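Side-chain contacts in DyP2 (Amycolatopsis sp. ATCC 39116, PDB 4G2C), which probably acts as a haem-dependent dye-decolorizing peroxidase, a multifunctional oxidoreductase from a lignin-reactive bacterium that also binds manganese: residues A[212-217]-A[399-404]; A[281-286]-A[306-311]; A[155-160]-A[273-278]. All blocks are in the same frame, centred on the assembly; numbering follows the deposited sequence.

Interaction 1 of 3, residues A[212-217]-A[399-404]. With HEM (protoporphyrin IX containing Fe), chain C.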
# COMPACT_ATOMS: atom_id res chain seq x y z
N ILE A 212 -2.50 9.12 8.57
CA ILE A 212 -1.51 8.38 9.36
C ILE A 212 -1.91 6.93 9.59
O ILE A 212 -3.07 6.57 9.42
CB ILE A 212 -1.32 8.99 10.74
CG1 ILE A 212 -2.65 8.93 11.52
CG2 ILE A 212 -0.78 10.41 10.62
CD1 ILE A 212 -2.55 9.44 12.97
N GLU A 213 -0.94 6.10 9.98
CA GLU A 213 -1.28 4.74 10.41
C GLU A 213 -1.24 4.66 11.94
O GLU A 213 -0.92 5.64 12.61
CB GLU A 213 -0.38 3.69 9.76
CG GLU A 213 1.10 3.98 9.92
CD GLU A 213 1.54 3.91 11.37
OE1 GLU A 213 2.13 4.90 11.85
OE2 GLU A 213 1.30 2.86 12.02
N HIS A 214 -1.56 3.50 12.50
CA HIS A 214 -1.79 3.42 13.95
C HIS A 214 -0.59 3.72 14.85
O HIS A 214 -0.78 4.12 15.99
CB HIS A 214 -2.51 2.12 14.34
CG HIS A 214 -3.98 2.16 14.03
ND1 HIS A 214 -4.87 2.93 14.74
CD2 HIS A 214 -4.70 1.56 13.05
CE1 HIS A 214 -6.08 2.80 14.22
NE2 HIS A 214 -6.00 1.97 13.19
N PHE A 215 0.63 3.57 14.34
CA PHE A 215 1.80 3.89 15.15
C PHE A 215 1.99 5.40 15.28
O PHE A 215 2.86 5.85 16.04
CB PHE A 215 3.08 3.26 14.59
CG PHE A 215 3.06 1.76 14.57
CD1 PHE A 215 2.31 1.04 15.48
CD2 PHE A 215 3.80 1.06 13.63
CE1 PHE A 215 2.30 -0.36 15.46
CE2 PHE A 215 3.80 -0.33 13.60
CZ PHE A 215 3.04 -1.04 14.52
N GLY A 216 1.18 6.16 14.55
CA GLY A 216 1.21 7.61 14.59
C GLY A 216 1.93 8.32 13.44
O GLY A 216 2.03 9.55 13.41
N TYR A 217 2.40 7.55 12.46
CA TYR A 217 3.25 8.14 11.42
C TYR A 217 2.47 8.43 10.14
O TYR A 217 1.66 7.61 9.70
CB TYR A 217 4.45 7.24 11.11
CG TYR A 217 5.40 7.06 12.24
CD1 TYR A 217 5.07 6.26 13.34
CD2 TYR A 217 6.66 7.66 12.23
CE1 TYR A 217 5.95 6.08 14.39
CE2 TYR A 217 7.56 7.49 13.29
CZ TYR A 217 7.19 6.69 14.36
OH TYR A 217 8.05 6.52 15.42
N LYS A 399 -4.09 -4.63 19.93
CA LYS A 399 -4.69 -5.49 18.90
C LYS A 399 -5.97 -4.90 18.32
O LYS A 399 -6.49 -3.92 18.83
CB LYS A 399 -5.00 -6.88 19.47
CG LYS A 399 -5.99 -6.86 20.64
CD LYS A 399 -6.35 -8.27 21.09
CE LYS A 399 -7.31 -8.26 22.29
NZ LYS A 399 -7.89 -9.60 22.58
N ASP A 400 -6.46 -5.53 17.25
CA ASP A 400 -7.76 -5.19 16.65
C ASP A 400 -7.82 -3.81 16.02
O ASP A 400 -8.91 -3.31 15.71
CB ASP A 400 -8.90 -5.34 17.67
CG ASP A 400 -9.20 -6.78 18.00
OD1 ASP A 400 -8.66 -7.68 17.32
OD2 ASP A 400 -9.99 -7.03 18.94
N VAL A 401 -6.66 -3.20 15.86
CA VAL A 401 -6.48 -2.06 14.98
C VAL A 401 -5.29 -2.41 14.09
O VAL A 401 -4.51 -3.33 14.40
CB VAL A 401 -6.10 -0.79 15.76
CG1 VAL A 401 -7.16 -0.44 16.82
CG2 VAL A 401 -4.72 -0.98 16.38
N GLY A 402 -5.12 -1.68 12.99
CA GLY A 402 -4.00 -1.94 12.12
C GLY A 402 -4.23 -1.47 10.71
O GLY A 402 -4.97 -0.50 10.48
N LEU A 403 -3.60 -2.16 9.76
CA LEU A 403 -3.66 -1.71 8.38
C LEU A 403 -4.26 -2.74 7.44
O LEU A 403 -3.82 -3.88 7.38
CB LEU A 403 -2.27 -1.29 7.86
CG LEU A 403 -2.16 -0.78 6.41
CD1 LEU A 403 -2.87 0.56 6.20
CD2 LEU A 403 -0.68 -0.66 5.99
N LEU A 404 -5.26 -2.30 6.68
CA LEU A 404 -5.73 -3.08 5.56
C LEU A 404 -4.76 -2.75 4.42
O LEU A 404 -4.98 -1.81 3.67
CB LEU A 404 -7.18 -2.73 5.19
CG LEU A 404 -8.31 -3.01 6.20
CD1 LEU A 404 -9.66 -2.59 5.60
CD2 LEU A 404 -8.37 -4.46 6.61
CHA HEM C . 6.04 3.99 3.38
CHB HEM C . 4.09 2.32 7.50
CHC HEM C . 3.28 -2.00 5.43
CHD HEM C . 5.91 -0.58 1.63
C1A HEM C . 5.57 3.93 4.67
C2A HEM C . 5.56 5.02 5.62
C3A HEM C . 5.02 4.55 6.75
C4A HEM C . 4.66 3.16 6.56
CMA HEM C . 4.80 5.35 8.05
CAA HEM C . 6.09 6.46 5.33
CBA HEM C . 4.99 7.27 4.65
CGA HEM C . 4.98 7.07 3.15
O1A HEM C . 6.03 7.26 2.49
O2A HEM C . 3.93 6.72 2.58
C1B HEM C . 3.70 1.00 7.33
C2B HEM C . 3.04 0.13 8.30
C3B HEM C . 2.82 -1.06 7.71
C4B HEM C . 3.31 -0.99 6.36
CMB HEM C . 2.68 0.52 9.76
CAB HEM C . 2.14 -2.33 8.28
CBB HEM C . 1.32 -2.26 9.33
C1C HEM C . 3.99 -2.02 4.26
C2C HEM C . 4.22 -3.18 3.41
C3C HEM C . 4.94 -2.77 2.35
C4C HEM C . 5.18 -1.35 2.50
CMC HEM C . 3.69 -4.62 3.68
CAC HEM C . 5.48 -3.64 1.19
CBC HEM C . 5.62 -4.97 1.31
C1D HEM C . 6.14 0.78 1.72
C2D HEM C . 6.71 1.57 0.67
C3D HEM C . 6.72 2.99 1.22
C4D HEM C . 6.19 2.92 2.54
CMD HEM C . 7.18 1.08 -0.71
CAD HEM C . 7.24 4.24 0.55
CBD HEM C . 8.75 4.12 0.65
CGD HEM C . 9.27 5.29 -0.14
O1D HEM C . 8.91 5.39 -1.34
O2D HEM C . 10.00 6.12 0.46
NA HEM C . 5.01 2.82 5.26
NB HEM C . 3.84 0.27 6.16
NC HEM C . 4.59 -0.92 3.67
ND HEM C . 5.85 1.61 2.80
FE HEM C . 4.96 0.90 4.62
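H214 sits second in the type I beta turn from E213 to G216, on the wall of the haem pocket, and lays its imidazole against V401 and G402 at the start of strand 402-409. The GXXDG signature of DyP-type peroxidases begins at G216, so the turn leads straight into it. Across the contact the main interaction is CH-pi: V401 CB stands 3.8 Å from the centroid of the H214 ring and only 8° off its normal, while CG2 slants toward H214 CG and CD2. The same ring meets G402 at CD2, where the carbonyl O of G402 lies in the ring plane at the edge, 3.3 Å from H214 CD2. On the strand side, H214 NE2 makes a weak hydrogen bond to Y380 O.

E213 holds the turn from within. Its chain doubles back on itself, with CG between the backbone N and the carbonyl carbon (chi1 53°) and a second bend at chi2 (65°), which turns the carboxylate over its own loop. E213 OE1 takes the amide of Y217 N at 2.7 Å, almost in line with its C-O bond; E213 OE2 takes F215 N from above the carboxylate plane and is shared with Q278 NE2. The carboxylate is thus gripped at both oxygens and unlikely to rotate. The haem borders one side, at E213, Y217 and L403. Y217 CB is 3.6 Å from HEM CMA. L403 CD2 is 3.9 Å from HEM C3B. E213 OE2 lies 3.5 Å from the methyl carbon HEM CMB.

Interaction 2 of 3, residues A[281-286]-A[306-311]. With HEM (protoporphyrin IX containing Fe), chain C.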
# COMPACT_ATOMS: atom_id res chain seq x y z
N ARG A 281 0.93 -0.62 21.26
CA ARG A 281 1.54 -0.67 22.58
C ARG A 281 2.99 -1.14 22.51
O ARG A 281 3.90 -0.49 23.05
CB ARG A 281 0.73 -1.58 23.52
CG ARG A 281 1.40 -1.82 24.88
CD ARG A 281 0.36 -2.00 26.02
NE ARG A 281 -0.29 -3.31 26.04
CZ ARG A 281 -1.61 -3.50 26.19
NH1 ARG A 281 -2.44 -2.46 26.30
NH2 ARG A 281 -2.10 -4.74 26.21
N LEU A 282 3.22 -2.27 21.86
CA LEU A 282 4.54 -2.88 21.87
C LEU A 282 5.50 -2.04 21.03
O LEU A 282 6.70 -1.93 21.33
CB LEU A 282 4.44 -4.29 21.33
CG LEU A 282 5.69 -5.13 21.15
CD1 LEU A 282 6.40 -5.36 22.46
CD2 LEU A 282 5.28 -6.45 20.53
N PHE A 283 4.97 -1.44 19.97
CA PHE A 283 5.79 -0.61 19.08
C PHE A 283 6.28 0.63 19.82
O PHE A 283 7.43 1.04 19.65
CB PHE A 283 5.03 -0.23 17.79
CG PHE A 283 5.91 0.37 16.73
CD1 PHE A 283 6.64 -0.44 15.87
CD2 PHE A 283 6.05 1.75 16.63
CE1 PHE A 283 7.47 0.12 14.91
CE2 PHE A 283 6.87 2.31 15.68
CZ PHE A 283 7.59 1.49 14.82
N LYS A 284 5.41 1.22 20.64
CA LYS A 284 5.79 2.38 21.44
C LYS A 284 6.74 2.02 22.57
O LYS A 284 7.56 2.83 22.98
CB LYS A 284 4.56 3.10 22.00
CG LYS A 284 3.74 3.80 20.96
CD LYS A 284 4.60 4.69 20.06
CE LYS A 284 3.74 5.43 19.05
NZ LYS A 284 4.52 6.16 18.03
N GLU A 285 6.64 0.80 23.08
CA GLU A 285 7.55 0.35 24.11
C GLU A 285 8.89 0.19 23.44
O GLU A 285 9.94 0.55 23.99
CB GLU A 285 7.10 -0.99 24.71
CG GLU A 285 5.90 -0.90 25.64
CD GLU A 285 5.47 -2.26 26.19
OE1 GLU A 285 5.56 -3.26 25.45
OE2 GLU A 285 5.05 -2.32 27.36
N ALA A 286 8.85 -0.36 22.23
CA ALA A 286 10.06 -0.55 21.46
C ALA A 286 10.73 0.78 21.19
O ALA A 286 11.94 0.88 21.31
CB ALA A 286 9.78 -1.31 20.16
N ALA A 306 11.72 7.46 14.56
CA ALA A 306 12.16 7.84 13.22
C ALA A 306 13.15 6.83 12.65
O ALA A 306 13.15 6.56 11.44
CB ALA A 306 12.78 9.23 13.25
N MET A 307 14.00 6.25 13.50
CA MET A 307 14.99 5.28 13.02
C MET A 307 14.34 4.00 12.52
O MET A 307 14.88 3.34 11.64
CB MET A 307 16.02 4.94 14.11
CG MET A 307 17.04 6.02 14.41
SD MET A 307 18.06 5.59 15.87
CE MET A 307 18.84 7.17 16.21
N LEU A 308 13.20 3.66 13.10
CA LEU A 308 12.48 2.44 12.73
C LEU A 308 11.73 2.64 11.42
O LEU A 308 11.61 1.73 10.61
CB LEU A 308 11.47 2.04 13.82
CG LEU A 308 12.03 1.86 15.23
CD1 LEU A 308 10.91 1.58 16.26
CD2 LEU A 308 13.07 0.77 15.22
N VAL A 309 11.20 3.84 11.24
CA VAL A 309 10.34 4.13 10.11
C VAL A 309 11.09 4.83 8.95
O VAL A 309 10.86 4.53 7.79
CB VAL A 309 9.14 4.96 10.57
CG1 VAL A 309 8.38 5.49 9.37
CG2 VAL A 309 8.25 4.10 11.48
N GLY A 310 11.99 5.76 9.29
CA GLY A 310 12.73 6.51 8.30
C GLY A 310 12.17 7.91 8.18
O GLY A 310 12.68 8.74 7.43
N ARG A 311 11.08 8.15 8.90
CA ARG A 311 10.51 9.48 9.06
C ARG A 311 10.03 9.64 10.50
O ARG A 311 9.71 8.66 11.16
CB ARG A 311 9.31 9.68 8.13
CG ARG A 311 9.55 9.64 6.63
CD ARG A 311 8.18 9.72 5.88
NE ARG A 311 8.30 9.66 4.42
CZ ARG A 311 8.31 10.73 3.61
NH1 ARG A 311 8.19 11.96 4.11
NH2 ARG A 311 8.42 10.55 2.29
CHA HEM C . 6.04 3.99 3.38
CHB HEM C . 4.09 2.32 7.50
CHC HEM C . 3.28 -2.00 5.43
CHD HEM C . 5.91 -0.58 1.63
C1A HEM C . 5.57 3.93 4.67
C2A HEM C . 5.56 5.02 5.62
C3A HEM C . 5.02 4.55 6.75
C4A HEM C . 4.66 3.16 6.56
CMA HEM C . 4.80 5.35 8.05
CAA HEM C . 6.09 6.46 5.33
CBA HEM C . 4.99 7.27 4.65
CGA HEM C . 4.98 7.07 3.15
O1A HEM C . 6.03 7.26 2.49
O2A HEM C . 3.93 6.72 2.58
C1B HEM C . 3.70 1.00 7.33
C2B HEM C . 3.04 0.13 8.30
C3B HEM C . 2.82 -1.06 7.71
C4B HEM C . 3.31 -0.99 6.36
CMB HEM C . 2.68 0.52 9.76
CAB HEM C . 2.14 -2.33 8.28
CBB HEM C . 1.32 -2.26 9.33
C1C HEM C . 3.99 -2.02 4.26
C2C HEM C . 4.22 -3.18 3.41
C3C HEM C . 4.94 -2.77 2.35
C4C HEM C . 5.18 -1.35 2.50
CMC HEM C . 3.69 -4.62 3.68
CAC HEM C . 5.48 -3.64 1.19
CBC HEM C . 5.62 -4.97 1.31
C1D HEM C . 6.14 0.78 1.72
C2D HEM C . 6.71 1.57 0.67
C3D HEM C . 6.72 2.99 1.22
C4D HEM C . 6.19 2.92 2.54
CMD HEM C . 7.18 1.08 -0.71
CAD HEM C . 7.24 4.24 0.55
CBD HEM C . 8.75 4.12 0.65
CGD HEM C . 9.27 5.29 -0.14
O1D HEM C . 8.91 5.39 -1.34
O2D HEM C . 10.00 6.12 0.46
NA HEM C . 5.01 2.82 5.26
NB HEM C . 3.84 0.27 6.16
NC HEM C . 4.59 -0.92 3.67
ND HEM C . 5.85 1.61 2.80
FE HEM C . 4.96 0.90 4.62
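Apolar packing carries this contact between helices 280-293 and 303-309: F283 and L308 approach from opposite directions, and F283 CZ meets the methyl L308 CD1 at 3.6 Å. With CG opposite the backbone N (chi1 -168°), the phenyl ring reaches out from its helix and meets L308 with its far end; L308 CB follows at 4.0 Å from F283 CZ. V309 joins more loosely with CG2, 4.3 Å from F283 CZ, and spends its other branch on the cofactor, V309 CG1 lying 3.8 Å from HEM CMA. The ring of F283 also stacks with F215, which probably helps hold it between helix 303-309 and the 213-216 turn.

Polar groups work at the margins. G310 leaves the helix with positive phi (104°), its N still bonded to A306 O, and the chain turns to R311. That arginine runs extended from CG to NE, which lies 3.8 Å from the propionate oxygen HEM O1A, while NH1 is held by the carbonyls of G331 and G315; its positive charge probably favours the ionised propionate. On helix 280-293 K284 NZ bridges E287, a manganese ligand, and the carbonyl of F215.

With the F283 side chain about 7 Å from the manganese, this helix-to-helix packing lies between the manganese site of E287 and E313 seen here and the haem pocket of this DyP-type peroxidase, which V309 touches.

Interaction 3 of 3, residues A[155-160]-A[273-278]. With HEM (protoporphyrin IX containing Fe), chain C.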
# COMPACT_ATOMS: atom_id res chain seq x y z
N GLU A 155 -3.28 -20.03 11.28
CA GLU A 155 -3.23 -18.95 12.26
C GLU A 155 -3.95 -17.69 11.76
O GLU A 155 -4.10 -16.71 12.49
CB GLU A 155 -1.78 -18.63 12.64
CG GLU A 155 -0.98 -19.84 13.14
CD GLU A 155 -1.60 -20.49 14.38
OE1 GLU A 155 -2.11 -19.76 15.26
OE2 GLU A 155 -1.57 -21.75 14.47
N TRP A 156 -4.40 -17.71 10.51
CA TRP A 156 -5.14 -16.58 9.94
C TRP A 156 -6.54 -16.50 10.53
O TRP A 156 -7.07 -17.49 11.01
CB TRP A 156 -5.27 -16.72 8.43
CG TRP A 156 -4.00 -16.60 7.65
CD1 TRP A 156 -2.73 -16.49 8.15
CD2 TRP A 156 -3.87 -16.56 6.22
NE1 TRP A 156 -1.83 -16.39 7.12
CE2 TRP A 156 -2.50 -16.43 5.93
CE3 TRP A 156 -4.79 -16.62 5.17
CZ2 TRP A 156 -2.02 -16.36 4.62
CZ3 TRP A 156 -4.32 -16.56 3.86
CH2 TRP A 156 -2.95 -16.43 3.60
N GLU A 157 -7.16 -15.32 10.47
CA GLU A 157 -8.57 -15.21 10.83
C GLU A 157 -9.42 -16.11 9.93
O GLU A 157 -9.06 -16.38 8.77
CB GLU A 157 -9.05 -13.75 10.83
CG GLU A 157 -8.30 -12.86 11.84
CD GLU A 157 -8.77 -11.41 11.87
OE1 GLU A 157 -9.58 -11.00 11.02
OE2 GLU A 157 -8.32 -10.67 12.78
N GLY A 158 -10.55 -16.56 10.46
CA GLY A 158 -11.38 -17.56 9.83
C GLY A 158 -11.75 -17.30 8.38
O GLY A 158 -11.60 -18.18 7.53
N HIS A 159 -12.23 -16.10 8.08
CA HIS A 159 -12.67 -15.80 6.72
C HIS A 159 -11.55 -15.85 5.66
O HIS A 159 -11.84 -16.12 4.50
CB HIS A 159 -13.48 -14.50 6.64
CG HIS A 159 -12.82 -13.31 7.28
ND1 HIS A 159 -12.44 -13.29 8.60
CD2 HIS A 159 -12.50 -12.10 6.77
CE1 HIS A 159 -11.90 -12.12 8.89
NE2 HIS A 159 -11.93 -11.37 7.79
N TYR A 160 -10.30 -15.63 6.07
CA TYR A 160 -9.16 -15.72 5.14
C TYR A 160 -8.71 -17.16 4.89
O TYR A 160 -7.90 -17.42 4.00
CB TYR A 160 -7.99 -14.83 5.59
CG TYR A 160 -8.36 -13.36 5.65
CD1 TYR A 160 -8.56 -12.64 4.48
CD2 TYR A 160 -8.53 -12.71 6.85
CE1 TYR A 160 -8.92 -11.29 4.51
CE2 TYR A 160 -8.89 -11.35 6.90
CZ TYR A 160 -9.09 -10.66 5.72
OH TYR A 160 -9.45 -9.33 5.74
N PHE A 273 -4.31 -7.84 -1.12
CA PHE A 273 -4.99 -7.48 0.13
C PHE A 273 -4.39 -8.28 1.28
O PHE A 273 -4.35 -9.52 1.23
CB PHE A 273 -6.50 -7.73 0.05
CG PHE A 273 -7.25 -7.25 1.26
CD1 PHE A 273 -7.19 -7.95 2.45
CD2 PHE A 273 -7.99 -6.08 1.22
CE1 PHE A 273 -7.86 -7.50 3.59
CE2 PHE A 273 -8.67 -5.62 2.34
CZ PHE A 273 -8.60 -6.33 3.53
N ARG A 274 -3.90 -7.59 2.31
CA ARG A 274 -3.35 -8.24 3.51
C ARG A 274 -3.77 -7.48 4.77
O ARG A 274 -3.48 -6.28 4.91
CB ARG A 274 -1.82 -8.28 3.45
CG ARG A 274 -1.19 -9.41 2.65
CD ARG A 274 0.28 -9.09 2.28
NE ARG A 274 1.22 -9.29 3.39
CZ ARG A 274 1.73 -10.48 3.70
NH1 ARG A 274 1.39 -11.54 2.98
NH2 ARG A 274 2.58 -10.62 4.71
N LYS A 275 -4.44 -8.16 5.70
CA LYS A 275 -4.87 -7.55 6.96
C LYS A 275 -3.72 -7.64 7.94
O LYS A 275 -3.30 -8.75 8.31
CB LYS A 275 -6.11 -8.25 7.53
CG LYS A 275 -6.79 -7.51 8.68
CD LYS A 275 -7.91 -8.35 9.29
CE LYS A 275 -8.68 -7.57 10.36
NZ LYS A 275 -9.92 -8.27 10.83
N LEU A 276 -3.21 -6.48 8.36
CA LEU A 276 -2.02 -6.42 9.19
C LEU A 276 -2.37 -5.80 10.53
O LEU A 276 -2.72 -4.61 10.61
CB LEU A 276 -0.92 -5.61 8.50
CG LEU A 276 -0.58 -6.05 7.07
CD1 LEU A 276 0.42 -5.11 6.40
CD2 LEU A 276 -0.04 -7.48 7.06
N GLU A 277 -2.29 -6.59 11.58
CA GLU A 277 -2.61 -6.08 12.90
C GLU A 277 -1.41 -5.35 13.48
O GLU A 277 -0.28 -5.83 13.40
CB GLU A 277 -3.06 -7.21 13.83
CG GLU A 277 -3.72 -6.70 15.11
CD GLU A 277 -4.09 -7.83 16.04
OE1 GLU A 277 -3.17 -8.44 16.64
OE2 GLU A 277 -5.30 -8.11 16.18
N GLN A 278 -1.68 -4.19 14.06
CA GLN A 278 -0.66 -3.36 14.68
C GLN A 278 -0.77 -3.34 16.22
O GLN A 278 -1.73 -2.80 16.77
CB GLN A 278 -0.78 -1.93 14.17
CG GLN A 278 -0.53 -1.77 12.67
CD GLN A 278 -0.56 -0.31 12.25
OE1 GLN A 278 -1.58 0.19 11.76
NE2 GLN A 278 0.54 0.39 12.46
CHA HEM C . 6.04 3.99 3.38
CHB HEM C . 4.09 2.32 7.50
CHC HEM C . 3.28 -2.00 5.43
CHD HEM C . 5.91 -0.58 1.63
C1A HEM C . 5.57 3.93 4.67
C2A HEM C . 5.56 5.02 5.62
C3A HEM C . 5.02 4.55 6.75
C4A HEM C . 4.66 3.16 6.56
CMA HEM C . 4.80 5.35 8.05
CAA HEM C . 6.09 6.46 5.33
CBA HEM C . 4.99 7.27 4.65
CGA HEM C . 4.98 7.07 3.15
O1A HEM C . 6.03 7.26 2.49
O2A HEM C . 3.93 6.72 2.58
C1B HEM C . 3.70 1.00 7.33
C2B HEM C . 3.04 0.13 8.30
C3B HEM C . 2.82 -1.06 7.71
C4B HEM C . 3.31 -0.99 6.36
CMB HEM C . 2.68 0.52 9.76
CAB HEM C . 2.14 -2.33 8.28
CBB HEM C . 1.32 -2.26 9.33
C1C HEM C . 3.99 -2.02 4.26
C2C HEM C . 4.22 -3.18 3.41
C3C HEM C . 4.94 -2.77 2.35
C4C HEM C . 5.18 -1.35 2.50
CMC HEM C . 3.69 -4.62 3.68
CAC HEM C . 5.48 -3.64 1.19
CBC HEM C . 5.62 -4.97 1.31
C1D HEM C . 6.14 0.78 1.72
C2D HEM C . 6.71 1.57 0.67
C3D HEM C . 6.72 2.99 1.22
C4D HEM C . 6.19 2.92 2.54
CMD HEM C . 7.18 1.08 -0.71
CAD HEM C . 7.24 4.24 0.55
CBD HEM C . 8.75 4.12 0.65
CGD HEM C . 9.27 5.29 -0.14
O1D HEM C . 8.91 5.39 -1.34
O2D HEM C . 10.00 6.12 0.46
NA HEM C . 5.01 2.82 5.26
NB HEM C . 3.84 0.27 6.16
NC HEM C . 4.59 -0.92 3.67
ND HEM C . 5.85 1.61 2.80
FE HEM C . 4.96 0.90 4.62
O HOH W 1 -9.36 -8.56 13.82
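The Y160 ring, which reaches F273 and K275 across the contact, has H159 CD2 over one face, 3.7 Å above the plane and shifted toward the rim; Y160 CD2 lies likewise over a face of the H159 ring. F273 approaches the Y160 ring obliquely, the two side chains crossing at about a right angle, with F273 CE1 3.2 Å from Y160 OH. K275 CD comes to Y160 CE2 at 4.0 Å, also obliquely. The W156 ring has Y160 C in plane at its edge.

Beside the rings, K275 stretches fully out, its first torsion (-168°) pointing the chain away from its own backbone N, and carries NZ to E157 OE1 at 2.8 Å. This salt bridge uses the syn lone pair of OE1, on the side of the other oxygen. A water closes the pair, giving a hydrogen bond to E157 OE2 at 2.6 Å and accepting one from K275 NZ at 3.1 Å. An alanine in place of E157 would strip away the carboxylate and would probably leave the water without this acceptor and K275 NZ, still paired with E199, freer to move.

E199 on strand 193-205 gathers the polar ends here: it forms a salt bridge with K275 and takes hydrogen bonds from Y160 OH and H159 NE2. F71 of strand 66-74 meets the rings of Y160 and F273, the latter edge-to-face. Loop 155-160, within the DyP dimeric alpha+beta barrel domain, thereby lies against strand 267-278, which pairs antiparallel with strands 402-409 and 474-484, while L276 and Q278 face the haem.

Overall arrangement
From the N terminus, loop 155-160 opens interaction 3 and segment 212-217, at the end of strand 211-212, opens interaction 1. Strand 267-278 closes interaction 3 before the chain passes into helix 280-293, which starts interaction 2; helix 303-309 closes that one within a short local loop. Only at 399-404 does the chain close interaction 1. Interactions 1 and 3 therefore cross, whereas interaction 2 falls wholly within the span of interaction 1 and follows interaction 3 in series. Neighbouring strands 267-278 and 402-409 link interactions 1 and 3 in one sheet, and F215 and K284 link interactions 1 and 2. All three border the haem, tying both larger sheets to the helices beside the manganese.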